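Local coordinates for putative type VI secretion protein (Escherichia coli, PDB 3U66) that has no settled biochemical function but is the cytoplasmic domain of SciP/TssL, a DotU-family inner-membrane component of the type VI secretion system, at residues P15-V20 and L132-T137; D61-A66 and L125-R130; L70-V75 and R86-D91; E106-I111 and E146-V151; E113-P118 and T156-A161. All coordinates share one frame; numbering follows the deposited sequence.

Contact 1. Residues P15-V20 and L132-T137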
# COMPACT_ATOMS: atom_id res chain seq x y z
N PRO A 15 3.82 -8.50 10.38
CA PRO A 15 5.29 -8.43 10.29
C PRO A 15 5.80 -7.51 9.17
O PRO A 15 6.71 -6.71 9.38
CB PRO A 15 5.71 -9.89 10.07
CG PRO A 15 4.58 -10.70 10.56
CD PRO A 15 3.36 -9.90 10.23
N GLY A 16 5.17 -7.62 7.99
CA GLY A 16 5.49 -6.82 6.81
C GLY A 16 5.16 -5.36 7.01
O GLY A 16 5.97 -4.48 6.69
N TRP A 17 3.96 -5.09 7.56
CA TRP A 17 3.50 -3.74 7.90
C TRP A 17 4.44 -3.04 8.87
O TRP A 17 4.74 -1.86 8.68
CB TRP A 17 2.08 -3.76 8.45
CG TRP A 17 1.01 -3.95 7.41
CD1 TRP A 17 1.10 -3.72 6.06
CD2 TRP A 17 -0.35 -4.37 7.65
NE1 TRP A 17 -0.10 -4.01 5.45
CE2 TRP A 17 -1.01 -4.38 6.40
CE3 TRP A 17 -1.05 -4.77 8.80
CZ2 TRP A 17 -2.34 -4.80 6.27
CZ3 TRP A 17 -2.38 -5.14 8.67
CH2 TRP A 17 -3.01 -5.16 7.42
N LEU A 18 4.96 -3.78 9.88
CA LEU A 18 5.89 -3.23 10.84
C LEU A 18 7.23 -2.91 10.16
O LEU A 18 7.80 -1.85 10.42
CB LEU A 18 6.06 -4.15 12.06
CG LEU A 18 6.87 -3.61 13.26
CD1 LEU A 18 6.20 -2.39 13.92
CD2 LEU A 18 7.11 -4.71 14.29
N MSE A 19 7.67 -3.80 9.23
CA MSE A 19 8.89 -3.64 8.44
C MSE A 19 8.84 -2.38 7.56
O MSE A 19 9.81 -1.63 7.56
CB MSE A 19 9.18 -4.90 7.61
CG MSE A 19 10.44 -4.84 6.72
SE MSE A 19 10.47 -6.13 5.21
CE MSE A 19 8.61 -6.03 4.67
N VAL A 20 7.71 -2.13 6.86
CA VAL A 20 7.55 -0.92 6.03
C VAL A 20 7.55 0.33 6.91
O VAL A 20 8.20 1.32 6.55
CB VAL A 20 6.44 -0.91 4.92
CG1 VAL A 20 6.00 -2.31 4.51
CG2 VAL A 20 5.24 -0.03 5.28
N LEU A 132 -2.63 2.89 2.98
CA LEU A 132 -2.65 4.36 2.99
C LEU A 132 -2.17 4.95 4.31
O LEU A 132 -1.55 6.02 4.29
CB LEU A 132 -4.03 4.92 2.63
CG LEU A 132 -4.61 4.59 1.24
CD1 LEU A 132 -5.88 5.35 1.00
CD2 LEU A 132 -3.63 4.89 0.13
N GLN A 133 -2.46 4.28 5.44
CA GLN A 133 -2.05 4.69 6.78
C GLN A 133 -0.53 4.63 6.91
O GLN A 133 0.05 5.52 7.53
CB GLN A 133 -2.71 3.80 7.85
CG GLN A 133 -2.38 4.18 9.30
CD GLN A 133 -2.59 3.08 10.31
OE1 GLN A 133 -2.95 1.95 9.99
NE2 GLN A 133 -2.33 3.39 11.56
N LEU A 134 0.11 3.61 6.33
CA LEU A 134 1.57 3.43 6.43
C LEU A 134 2.40 4.36 5.53
O LEU A 134 3.63 4.36 5.63
CB LEU A 134 2.00 1.95 6.33
CG LEU A 134 1.31 0.94 7.26
CD1 LEU A 134 1.90 -0.42 7.10
CD2 LEU A 134 1.39 1.35 8.72
N GLY A 135 1.73 5.14 4.70
CA GLY A 135 2.39 6.12 3.85
C GLY A 135 2.27 5.99 2.35
O GLY A 135 2.96 6.73 1.64
N PHE A 136 1.40 5.08 1.84
CA PHE A 136 1.27 4.95 0.38
C PHE A 136 0.65 6.20 -0.22
O PHE A 136 -0.43 6.61 0.19
CB PHE A 136 0.51 3.69 -0.06
CG PHE A 136 0.33 3.59 -1.56
CD1 PHE A 136 1.33 3.06 -2.36
CD2 PHE A 136 -0.83 4.05 -2.17
CE1 PHE A 136 1.17 2.97 -3.75
CE2 PHE A 136 -1.00 3.97 -3.56
CZ PHE A 136 0.00 3.43 -4.34
N THR A 137 1.34 6.78 -1.20
CA THR A 137 0.91 7.97 -1.92
C THR A 137 0.61 7.62 -3.36
O THR A 137 -0.46 7.98 -3.87
CB THR A 137 1.98 9.06 -1.77
OG1 THR A 137 2.16 9.35 -0.38
CG2 THR A 137 1.63 10.34 -2.52
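Val20 N donates to Gly16 O at 2.9 Å. This backbone bond keeps Val20 in helix 7-24, on the turn that meets Leu134. No hydrogen bond joins the two segments. The contact is apolar and rests mainly on one methyl branch of Leu134. Leu134 CD1 lies 3.6 Å from Trp17 CD1 and 3.8 Å from Val20 CG2. It therefore bridges two residues three positions apart on the same helix. The leucine side chain crosses each of these partners at about a right angle, and its methyl comes to the indole obliquely. The same methyl also lies against the backbone, with Leu134 CD1 3.6 Å from Trp17 O. Closer to the leucine backbone, Leu134 CB is 3.9 Å from Val20 CG2. Leu134 reaches this far because CD1 is extended away from its own CA (chi2 -176°). The leucine sits at the C-terminal end of helix 122-133, where a Schellman motif closes the last turn. Gly135 follows with a positive phi of 119°. A side chain at that position would run into the carbonyl oxygen of Leu134. The contact thus joins helix 7-24 to the turn that ends helix 122-133 in this all-helical domain. Trp17 and Val20 are buried. The Trp17 ring also packs on Cys127 and Arg130 of helix 122-133. Val20 also touches Leu71 and Ser74 of helix 57-76.

Contact 2. Residues D61-A66 and L125-R130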
# COMPACT_ATOMS: atom_id res chain seq x y z
N ASP A 61 -4.90 -11.65 -4.02
CA ASP A 61 -4.16 -10.88 -5.01
C ASP A 61 -4.23 -9.36 -4.85
O ASP A 61 -3.21 -8.72 -5.03
CB ASP A 61 -4.43 -11.37 -6.44
CG ASP A 61 -3.87 -12.76 -6.75
OD1 ASP A 61 -2.78 -13.11 -6.22
OD2 ASP A 61 -4.52 -13.50 -7.53
N ILE A 62 -5.40 -8.80 -4.48
CA ILE A 62 -5.52 -7.35 -4.22
C ILE A 62 -4.76 -6.96 -2.94
O ILE A 62 -3.99 -5.98 -2.94
CB ILE A 62 -6.97 -6.76 -4.35
CG1 ILE A 62 -7.12 -5.35 -3.73
CG2 ILE A 62 -8.01 -7.65 -3.75
CD1 ILE A 62 -6.37 -4.24 -4.35
N MSE A 63 -4.91 -7.75 -1.87
CA MSE A 63 -4.21 -7.53 -0.60
C MSE A 63 -2.68 -7.57 -0.77
O MSE A 63 -1.99 -6.68 -0.27
CB MSE A 63 -4.64 -8.56 0.45
CG MSE A 63 -5.94 -8.20 1.14
SE MSE A 63 -6.69 -9.77 2.03
CE MSE A 63 -7.01 -9.11 3.58
N LEU A 64 -2.18 -8.58 -1.51
CA LEU A 64 -0.76 -8.74 -1.81
C LEU A 64 -0.23 -7.67 -2.75
O LEU A 64 0.94 -7.29 -2.63
CB LEU A 64 -0.48 -10.14 -2.36
CG LEU A 64 -0.52 -11.28 -1.33
CD1 LEU A 64 -0.83 -12.60 -2.01
CD2 LEU A 64 0.79 -11.36 -0.55
N TYR A 65 -1.08 -7.18 -3.68
CA TYR A 65 -0.74 -6.13 -4.63
C TYR A 65 -0.48 -4.83 -3.87
O TYR A 65 0.59 -4.23 -4.04
CB TYR A 65 -1.87 -5.93 -5.66
CG TYR A 65 -1.51 -4.99 -6.79
CD1 TYR A 65 -1.79 -3.63 -6.71
CD2 TYR A 65 -0.89 -5.46 -7.95
CE1 TYR A 65 -1.44 -2.76 -7.74
CE2 TYR A 65 -0.54 -4.60 -8.98
CZ TYR A 65 -0.80 -3.25 -8.87
OH TYR A 65 -0.45 -2.38 -9.87
N ALA A 66 -1.44 -4.42 -3.01
CA ALA A 66 -1.37 -3.22 -2.18
C ALA A 66 -0.13 -3.26 -1.31
O ALA A 66 0.57 -2.25 -1.22
CB ALA A 66 -2.61 -3.08 -1.32
N LEU A 125 -10.69 -4.08 2.20
CA LEU A 125 -10.85 -2.66 2.56
C LEU A 125 -9.95 -2.27 3.71
O LEU A 125 -9.49 -1.12 3.76
CB LEU A 125 -12.31 -2.31 2.94
CG LEU A 125 -13.40 -2.31 1.86
CD1 LEU A 125 -14.67 -1.75 2.43
CD2 LEU A 125 -13.01 -1.50 0.64
N THR A 126 -9.73 -3.20 4.67
CA THR A 126 -8.87 -2.99 5.83
C THR A 126 -7.43 -2.82 5.36
O THR A 126 -6.79 -1.83 5.73
CB THR A 126 -9.06 -4.13 6.86
OG1 THR A 126 -10.43 -4.16 7.27
CG2 THR A 126 -8.14 -4.00 8.07
N CYS A 127 -6.96 -3.75 4.51
CA CYS A 127 -5.61 -3.74 3.96
C CYS A 127 -5.31 -2.49 3.13
O CYS A 127 -4.22 -1.94 3.24
CB CYS A 127 -5.34 -5.02 3.18
SG CYS A 127 -5.21 -6.48 4.23
N LEU A 128 -6.31 -2.02 2.36
CA LEU A 128 -6.21 -0.81 1.54
C LEU A 128 -6.12 0.45 2.43
O LEU A 128 -5.45 1.43 2.05
CB LEU A 128 -7.37 -0.71 0.54
CG LEU A 128 -7.42 -1.77 -0.58
CD1 LEU A 128 -8.70 -1.68 -1.35
CD2 LEU A 128 -6.23 -1.65 -1.53
N CYS A 129 -6.76 0.41 3.61
CA CYS A 129 -6.71 1.49 4.59
C CYS A 129 -5.35 1.48 5.27
O CYS A 129 -4.74 2.54 5.45
CB CYS A 129 -7.84 1.37 5.61
SG CYS A 129 -9.46 1.84 4.97
N ARG A 130 -4.87 0.28 5.61
CA ARG A 130 -3.57 0.08 6.25
C ARG A 130 -2.45 0.53 5.31
O ARG A 130 -1.50 1.17 5.77
CB ARG A 130 -3.39 -1.38 6.68
CG ARG A 130 -2.82 -1.57 8.09
CD ARG A 130 -3.77 -1.08 9.17
NE ARG A 130 -3.79 -1.94 10.35
CZ ARG A 130 -3.43 -1.55 11.57
NH1 ARG A 130 -3.01 -0.31 11.78
NH2 ARG A 130 -3.49 -2.40 12.58
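Met63 turns its CG away from its carbonyl carbon (chi1 -82°), runs on extended, and bends at its last torsion, which carries CE to Cys127. Met63 is modelled as selenomethionine. Its CE lies 3.3 Å from Cys127 SG, and Met63 CG lies 3.6 Å from the same sulfur. The sulfur is thus met by the near and the far end of one chain. Ile62 works differently. Its CG1 is anti to the backbone N (chi1 165°), and a further bend brings CD1 to within 3.8 Å of Leu128 CD2. These two side chains cross at about a right angle. Leu128 CD2 also rests on Ala66, with Ala66 CB at 3.9 Å, so one methyl spans a full turn of the facing helix. The small alanine side chain points toward the neighbouring helix. This is side-by-side packing of two parallel helices in the bundle. The axes of 61-66 and 125-130 come to 9.4 Å and diverge by only 5°. Helix 103-115 adds to one side, where Ile111 touches Leu128. Phe13 of helix 7-24 and Leu50 of helix 32-52 pack on Met63. All five touching residues are buried, and no hydrogen bond crosses between the segments. The contact is held by close apolar packing and the burial of nonpolar surface. The Cys127 thiol, set among apolar groups, would probably stay neutral.

Contact 3. Residues L70-V75 and R86-D91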
# COMPACT_ATOMS: atom_id res chain seq x y z
N LEU A 70 3.06 -0.90 -1.55
CA LEU A 70 3.39 -0.17 -0.32
C LEU A 70 4.89 -0.31 -0.01
O LEU A 70 5.58 0.71 0.14
CB LEU A 70 2.48 -0.63 0.87
CG LEU A 70 2.83 -0.21 2.31
CD1 LEU A 70 2.78 1.31 2.50
CD2 LEU A 70 1.93 -0.90 3.31
N LEU A 71 5.38 -1.55 0.05
CA LEU A 71 6.78 -1.89 0.32
C LEU A 71 7.75 -1.34 -0.74
O LEU A 71 8.78 -0.78 -0.36
CB LEU A 71 6.93 -3.41 0.48
CG LEU A 71 8.28 -3.97 0.94
CD1 LEU A 71 8.85 -3.23 2.15
CD2 LEU A 71 8.13 -5.43 1.27
N ASP A 72 7.42 -1.45 -2.05
CA ASP A 72 8.23 -0.91 -3.15
C ASP A 72 8.39 0.60 -3.03
O ASP A 72 9.51 1.10 -3.15
CB ASP A 72 7.62 -1.25 -4.52
CG ASP A 72 7.80 -2.68 -5.00
OD1 ASP A 72 8.81 -3.31 -4.63
OD2 ASP A 72 6.97 -3.14 -5.79
N GLU A 73 7.28 1.33 -2.77
CA GLU A 73 7.28 2.79 -2.63
C GLU A 73 8.11 3.28 -1.43
O GLU A 73 8.84 4.26 -1.59
CB GLU A 73 5.85 3.35 -2.57
CG GLU A 73 5.78 4.83 -2.87
CD GLU A 73 4.52 5.50 -2.37
OE1 GLU A 73 4.43 5.77 -1.15
OE2 GLU A 73 3.62 5.73 -3.20
N SER A 74 8.01 2.61 -0.26
CA SER A 74 8.77 3.00 0.94
C SER A 74 10.28 2.76 0.82
O SER A 74 11.06 3.41 1.53
CB SER A 74 8.19 2.34 2.20
OG SER A 74 7.68 1.05 1.95
N VAL A 75 10.70 1.87 -0.10
CA VAL A 75 12.10 1.55 -0.37
C VAL A 75 12.68 2.52 -1.41
O VAL A 75 13.81 2.99 -1.25
CB VAL A 75 12.28 0.06 -0.78
CG1 VAL A 75 13.66 -0.22 -1.37
CG2 VAL A 75 12.02 -0.87 0.41
N ARG A 86 19.24 -0.72 -5.82
CA ARG A 86 19.05 -0.68 -7.27
C ARG A 86 18.64 -2.06 -7.84
O ARG A 86 18.74 -2.31 -9.04
CB ARG A 86 20.25 -0.07 -7.99
N THR A 87 18.18 -2.93 -6.95
CA THR A 87 17.66 -4.28 -7.23
C THR A 87 16.16 -4.10 -7.46
O THR A 87 15.61 -4.62 -8.44
CB THR A 87 17.99 -5.23 -6.06
OG1 THR A 87 19.40 -5.25 -5.85
CG2 THR A 87 17.49 -6.67 -6.32
N TRP A 88 15.52 -3.30 -6.56
CA TRP A 88 14.11 -2.89 -6.63
C TRP A 88 14.02 -1.91 -7.81
O TRP A 88 13.20 -2.10 -8.70
CB TRP A 88 13.64 -2.17 -5.34
CG TRP A 88 13.99 -2.84 -4.05
CD1 TRP A 88 15.23 -3.03 -3.54
CD2 TRP A 88 13.07 -3.26 -3.05
NE1 TRP A 88 15.15 -3.61 -2.31
CE2 TRP A 88 13.84 -3.75 -1.97
CE3 TRP A 88 11.68 -3.29 -2.96
CZ2 TRP A 88 13.27 -4.27 -0.83
CZ3 TRP A 88 11.12 -3.81 -1.81
CH2 TRP A 88 11.91 -4.30 -0.77
N GLN A 89 14.92 -0.89 -7.83
CA GLN A 89 14.98 0.08 -8.91
C GLN A 89 14.98 -0.69 -10.24
O GLN A 89 14.14 -0.39 -11.10
CB GLN A 89 16.21 1.01 -8.76
N GLN A 90 15.85 -1.72 -10.37
CA GLN A 90 15.94 -2.58 -11.55
C GLN A 90 14.64 -3.40 -11.68
O GLN A 90 13.93 -3.24 -12.67
CB GLN A 90 17.17 -3.50 -11.49
N ASP A 91 14.34 -4.26 -10.68
CA ASP A 91 13.13 -5.11 -10.67
C ASP A 91 12.42 -5.08 -9.31
O ASP A 91 12.84 -5.79 -8.39
CB ASP A 91 13.46 -6.56 -11.07
CG ASP A 91 14.05 -6.72 -12.46
OD1 ASP A 91 13.52 -6.10 -13.41
OD2 ASP A 91 15.02 -7.51 -12.61
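Val75 sets its methyls over one face of the Trp88 indole and crosses it at about a right angle, while Leu71 and Asp72 meet the rim of the same ring. Val75 CG1 stands 3.5 Å from the centroid of the five-membered ring, only 10° off the ring normal. This is a CH-pi contact. The second methyl covers the six-membered ring from the same side, with Val75 CG2 3.6 Å from Trp88 CH2. Both methyls can face the ring because CG1 is anti to the backbone N (chi1 167°) and CG2 is beside that N. At the rim, Asp72 OD1 approaches Trp88 CE3 at 3.3 Å, and carboxylate and ring stand at 90° to each other. Leu71 CG reaches the next carbon, Trp88 CZ3, at 4.0 Å. The contact packs the last turns of helix 57-76 against the short, weakly bonded helix 87-90, which follows a connection that is partly unmodelled. Both carboxylate oxygens of Asp72 are bonded elsewhere, OD1 to Leu93 N and OD2 to Gln94 N, at the start of helix 93-98. These bonds hold the carboxylate beside the indole. A serine in place of Trp88 would take the flat surface from the Val75 methyls and would probably leave a gap between the two helices. Helix 32-52 completes the surroundings of the indole: Tyr36 meets it edge-to-face, and Leu35 and Ala39 pack on it.

Contact 4. Residues E106-I111 and E146-V151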
# COMPACT_ATOMS: atom_id res chain seq x y z
N GLU A 106 -2.08 2.31 -10.83
CA GLU A 106 -3.18 1.35 -10.87
C GLU A 106 -3.73 0.83 -9.54
O GLU A 106 -4.83 0.28 -9.55
CB GLU A 106 -3.05 0.28 -11.97
CG GLU A 106 -1.81 -0.60 -11.91
N LEU A 107 -3.03 1.07 -8.40
CA LEU A 107 -3.57 0.69 -7.09
C LEU A 107 -4.72 1.64 -6.70
O LEU A 107 -5.71 1.20 -6.12
CB LEU A 107 -2.49 0.61 -5.99
CG LEU A 107 -2.94 0.28 -4.55
CD1 LEU A 107 -3.60 -1.11 -4.45
CD2 LEU A 107 -1.79 0.39 -3.60
N TRP A 108 -4.60 2.93 -7.07
CA TRP A 108 -5.64 3.94 -6.88
C TRP A 108 -6.86 3.59 -7.73
O TRP A 108 -7.98 3.73 -7.26
CB TRP A 108 -5.12 5.35 -7.23
CG TRP A 108 -4.37 5.98 -6.10
CD1 TRP A 108 -3.03 6.22 -6.04
CD2 TRP A 108 -4.90 6.33 -4.81
NE1 TRP A 108 -2.70 6.75 -4.81
CE2 TRP A 108 -3.83 6.82 -4.04
CE3 TRP A 108 -6.18 6.28 -4.24
CZ2 TRP A 108 -3.99 7.24 -2.72
CZ3 TRP A 108 -6.34 6.74 -2.94
CH2 TRP A 108 -5.26 7.22 -2.20
N GLU A 109 -6.62 3.11 -8.96
CA GLU A 109 -7.62 2.67 -9.93
C GLU A 109 -8.35 1.45 -9.32
O GLU A 109 -9.58 1.35 -9.41
CB GLU A 109 -6.91 2.28 -11.24
CG GLU A 109 -7.76 2.28 -12.49
CD GLU A 109 -7.04 1.92 -13.78
OE1 GLU A 109 -5.84 1.57 -13.72
OE2 GLU A 109 -7.69 1.99 -14.85
N ARG A 110 -7.58 0.57 -8.64
CA ARG A 110 -8.03 -0.64 -7.97
C ARG A 110 -8.85 -0.34 -6.72
O ARG A 110 -9.77 -1.09 -6.42
CB ARG A 110 -6.82 -1.53 -7.66
CG ARG A 110 -7.15 -2.89 -7.07
CD ARG A 110 -7.29 -4.01 -8.08
NE ARG A 110 -6.06 -4.21 -8.86
CZ ARG A 110 -5.20 -5.22 -8.72
NH1 ARG A 110 -5.43 -6.16 -7.83
NH2 ARG A 110 -4.13 -5.29 -9.49
N ILE A 111 -8.51 0.72 -5.97
CA ILE A 111 -9.26 1.14 -4.77
C ILE A 111 -10.67 1.64 -5.16
O ILE A 111 -11.65 1.27 -4.52
CB ILE A 111 -8.47 2.17 -3.89
CG1 ILE A 111 -7.25 1.50 -3.21
CG2 ILE A 111 -9.38 2.84 -2.82
CD1 ILE A 111 -6.13 2.45 -2.76
N GLU A 146 -13.07 13.76 -9.54
CA GLU A 146 -12.65 13.01 -8.36
C GLU A 146 -11.19 13.25 -7.98
O GLU A 146 -10.31 13.20 -8.85
CB GLU A 146 -12.92 11.51 -8.57
CG GLU A 146 -12.98 10.67 -7.30
CD GLU A 146 -13.64 9.32 -7.47
OE1 GLU A 146 -13.69 8.79 -8.61
OE2 GLU A 146 -14.12 8.78 -6.45
N ARG A 147 -10.94 13.48 -6.68
CA ARG A 147 -9.61 13.70 -6.12
C ARG A 147 -9.30 12.65 -5.05
O ARG A 147 -10.22 11.96 -4.61
CB ARG A 147 -9.47 15.13 -5.55
N ARG A 148 -8.02 12.53 -4.64
CA ARG A 148 -7.55 11.61 -3.60
C ARG A 148 -8.36 11.79 -2.33
O ARG A 148 -8.94 10.82 -1.83
CB ARG A 148 -6.08 11.87 -3.27
CG ARG A 148 -5.10 11.25 -4.23
CD ARG A 148 -3.89 10.66 -3.54
NE ARG A 148 -2.92 11.67 -3.11
CZ ARG A 148 -2.79 12.14 -1.87
NH1 ARG A 148 -3.59 11.69 -0.91
NH2 ARG A 148 -1.88 13.05 -1.58
N GLU A 149 -8.42 13.04 -1.82
CA GLU A 149 -9.14 13.48 -0.62
C GLU A 149 -10.53 12.84 -0.52
O GLU A 149 -10.92 12.35 0.54
CB GLU A 149 -9.25 15.01 -0.61
N ASP A 150 -11.24 12.77 -1.67
CA ASP A 150 -12.57 12.20 -1.79
C ASP A 150 -12.57 10.66 -1.76
O ASP A 150 -13.44 10.07 -1.12
CB ASP A 150 -13.27 12.75 -3.05
CG ASP A 150 -13.33 14.28 -3.12
OD1 ASP A 150 -13.23 14.93 -2.05
OD2 ASP A 150 -13.49 14.81 -4.24
N VAL A 151 -11.59 10.02 -2.44
CA VAL A 151 -11.41 8.56 -2.48
C VAL A 151 -11.03 8.04 -1.08
O VAL A 151 -11.58 7.03 -0.64
CB VAL A 151 -10.38 8.15 -3.56
CG1 VAL A 151 -10.07 6.65 -3.50
CG2 VAL A 151 -10.86 8.54 -4.95
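Trp108 and Ile111 of helix 103-115 pack on Arg148 and Val151, in the first turn of helix 148-157. This is a helix-helix contact of the all-helical domain. Leu107 packs instead on Tyr65 and Ala66 of helix 57-76. Trp108 follows and points at the facing segment. Its indole is sandwiched. On one face lies the aliphatic part of Arg148, with CD 3.4 Å above the ring plane and offset toward the rim. On the opposite face lies Ile111 CD1 from its own helix, 4.1 Å above the plane. The nearest ring carbon to the arginine is Trp108 CZ2, at 3.5 Å from Arg148 CD. The Arg148 chain bends at its second and third torsions (chi2 -140°, chi3 -77°) and lays CD, not its charged end, on the ring. Val151 comes to the edge, where its CG1 is 3.8 Å from Trp108 CZ3. The ring nitrogen NE1 is satisfied by Thr137 O, and the ring also meets Tyr140 edge-to-face. Replacing Trp108 by an alanine is likely to leave the Thr137 carbonyl without its donor and the Arg148 methylenes without a surface. Three residues on, Ile111 ends the contact. Its CG2 is anti to the backbone N and faces the second helix. There Ile111 CG2 meets Val151 CG1 at 3.9 Å.

Contact 5. Residues E113-P118 and T156-A161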
# COMPACT_ATOMS: atom_id res chain seq x y z
N GLU A 113 -12.46 0.86 -7.99
CA GLU A 113 -13.34 -0.22 -8.46
C GLU A 113 -13.86 -1.10 -7.32
O GLU A 113 -14.90 -1.75 -7.47
CB GLU A 113 -12.80 -1.00 -9.67
CG GLU A 113 -11.33 -1.38 -9.61
CD GLU A 113 -10.64 -1.34 -10.96
OE1 GLU A 113 -10.76 -0.31 -11.67
OE2 GLU A 113 -9.95 -2.33 -11.30
N GLN A 114 -13.16 -1.08 -6.17
CA GLN A 114 -13.58 -1.78 -4.95
C GLN A 114 -14.71 -0.98 -4.31
O GLN A 114 -15.64 -1.58 -3.76
CB GLN A 114 -12.40 -1.95 -3.98
CG GLN A 114 -11.45 -3.10 -4.32
CD GLN A 114 -12.08 -4.47 -4.18
OE1 GLN A 114 -12.62 -4.84 -3.13
NE2 GLN A 114 -12.02 -5.25 -5.23
N LEU A 115 -14.64 0.36 -4.41
CA LEU A 115 -15.67 1.27 -3.88
C LEU A 115 -16.96 1.24 -4.70
O LEU A 115 -18.03 1.56 -4.17
CB LEU A 115 -15.13 2.71 -3.75
CG LEU A 115 -14.10 2.97 -2.65
CD1 LEU A 115 -13.65 4.40 -2.67
CD2 LEU A 115 -14.63 2.63 -1.26
N LYS A 116 -16.88 0.84 -5.99
CA LYS A 116 -18.03 0.70 -6.89
C LYS A 116 -18.86 -0.56 -6.54
O LYS A 116 -19.98 -0.71 -7.04
CB LYS A 116 -17.58 0.68 -8.36
CG LYS A 116 -17.18 2.05 -8.91
CD LYS A 116 -16.85 1.97 -10.39
CE LYS A 116 -16.55 3.32 -10.99
NZ LYS A 116 -15.18 3.79 -10.65
N LEU A 117 -18.32 -1.47 -5.71
CA LEU A 117 -18.98 -2.71 -5.30
C LEU A 117 -19.93 -2.49 -4.12
O LEU A 117 -19.56 -1.79 -3.18
CB LEU A 117 -17.95 -3.80 -4.93
CG LEU A 117 -16.91 -4.21 -5.98
CD1 LEU A 117 -15.81 -5.03 -5.35
CD2 LEU A 117 -17.54 -4.97 -7.13
N PRO A 118 -21.13 -3.11 -4.11
CA PRO A 118 -22.05 -2.91 -2.97
C PRO A 118 -21.54 -3.45 -1.62
O PRO A 118 -21.64 -2.74 -0.61
CB PRO A 118 -23.33 -3.62 -3.41
CG PRO A 118 -22.92 -4.56 -4.46
CD PRO A 118 -21.75 -3.96 -5.16
N THR A 156 -12.59 5.29 3.80
CA THR A 156 -12.58 5.48 5.25
C THR A 156 -13.99 5.25 5.83
O THR A 156 -14.11 4.58 6.86
CB THR A 156 -11.93 6.85 5.55
OG1 THR A 156 -10.58 6.67 5.98
CG2 THR A 156 -12.71 7.72 6.52
N ALA A 157 -15.03 5.77 5.14
CA ALA A 157 -16.44 5.71 5.54
C ALA A 157 -17.01 4.29 5.55
O ALA A 157 -17.96 4.03 6.30
CB ALA A 157 -17.27 6.62 4.64
N ARG A 158 -16.45 3.39 4.74
CA ARG A 158 -16.93 2.02 4.62
C ARG A 158 -16.28 1.00 5.53
O ARG A 158 -16.70 -0.16 5.54
CB ARG A 158 -16.96 1.58 3.16
CG ARG A 158 -18.37 1.64 2.61
CD ARG A 158 -18.41 2.07 1.18
NE ARG A 158 -18.39 0.93 0.27
CZ ARG A 158 -18.29 1.05 -1.05
NH1 ARG A 158 -18.18 2.25 -1.61
NH2 ARG A 158 -18.29 -0.03 -1.81
N VAL A 159 -15.30 1.44 6.35
CA VAL A 159 -14.61 0.58 7.32
C VAL A 159 -14.70 1.20 8.74
O VAL A 159 -14.30 2.35 8.92
CB VAL A 159 -13.18 0.16 6.86
CG1 VAL A 159 -12.28 1.37 6.68
CG2 VAL A 159 -12.54 -0.85 7.81
N PRO A 160 -15.28 0.47 9.73
CA PRO A 160 -15.42 1.05 11.08
C PRO A 160 -14.10 1.33 11.79
O PRO A 160 -13.98 2.34 12.48
CB PRO A 160 -16.26 0.02 11.84
CG PRO A 160 -16.06 -1.26 11.10
CD PRO A 160 -15.86 -0.89 9.66
N ALA A 161 -13.10 0.46 11.58
CA ALA A 161 -11.77 0.52 12.19
C ALA A 161 -10.92 1.75 11.75
O ALA A 161 -9.88 2.04 12.35
CB ALA A 161 -11.02 -0.77 11.86
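Leu115 O is gripped by both terminal nitrogens of Arg158, end-on. The contact joins the ends of two neighbouring helices in the all-helical domain. Arg158 NH1 donates to Leu115 O at 2.7 Å, with an N-H...O angle of 149°. Arg158 NH2 donates to the same Leu115 O at 2.9 Å, less straight at 137°. The oxygen lies in the guanidinium plane. The NH1 bond falls in the carbonyl plane, on a lone pair. NH2 sits about 50° above that plane. One carbonyl thus serves two donors of one cation. Leu115 lies near the C-terminal end of helix 103-115, and Arg158 follows the last turn of helix 148-157. A positive group here would probably be favoured by the partial negative charge of the first helix end. The Leu115 side chain adds a van der Waals contact. Its CD2 lies over one face of the guanidinium, 3.6 Å from Arg158 NH1. Leu115 CB is 3.8 Å from the same NH1. Arg158 points toward the facing segment, and its chain bends at the second and third torsions on the way there. Further out, Arg158 also packs on Leu125 of helix 122-133 and on Pro120. The next residue, Val159, is buried against Thr126 and Cys129, which probably steadies the backbone beside the arginine. On the other segment, Gln114 leans on Val124 and Pro120. The contact itself is at the surface. Just past the gripped carbonyl the chain turns, and Leu117 N makes a weak bond to Gln114 O at 3.3 Å.

How the contacts relate
From the N terminus, contact 1 opens on helix 7-24 and closes the longest loop, at the end of helix 122-133. Contact 2 lies within that loop and joins helix 57-76 to helix 122-133. Contact 3 lies within both and closes a short loop between helix 57-76 and helix 87-90. Contacts 4 and 5 both join helix 103-115 to helix 148-157. They cross each other, and each also crosses contacts 1 and 2. Contact 3 closes before either opens. Helix 122-133 is shared by contacts 1 and 2, which touch through Trp17. Contacts 3 and 5 lie on opposite sides of the chain centre, about 28 Å apart between centres.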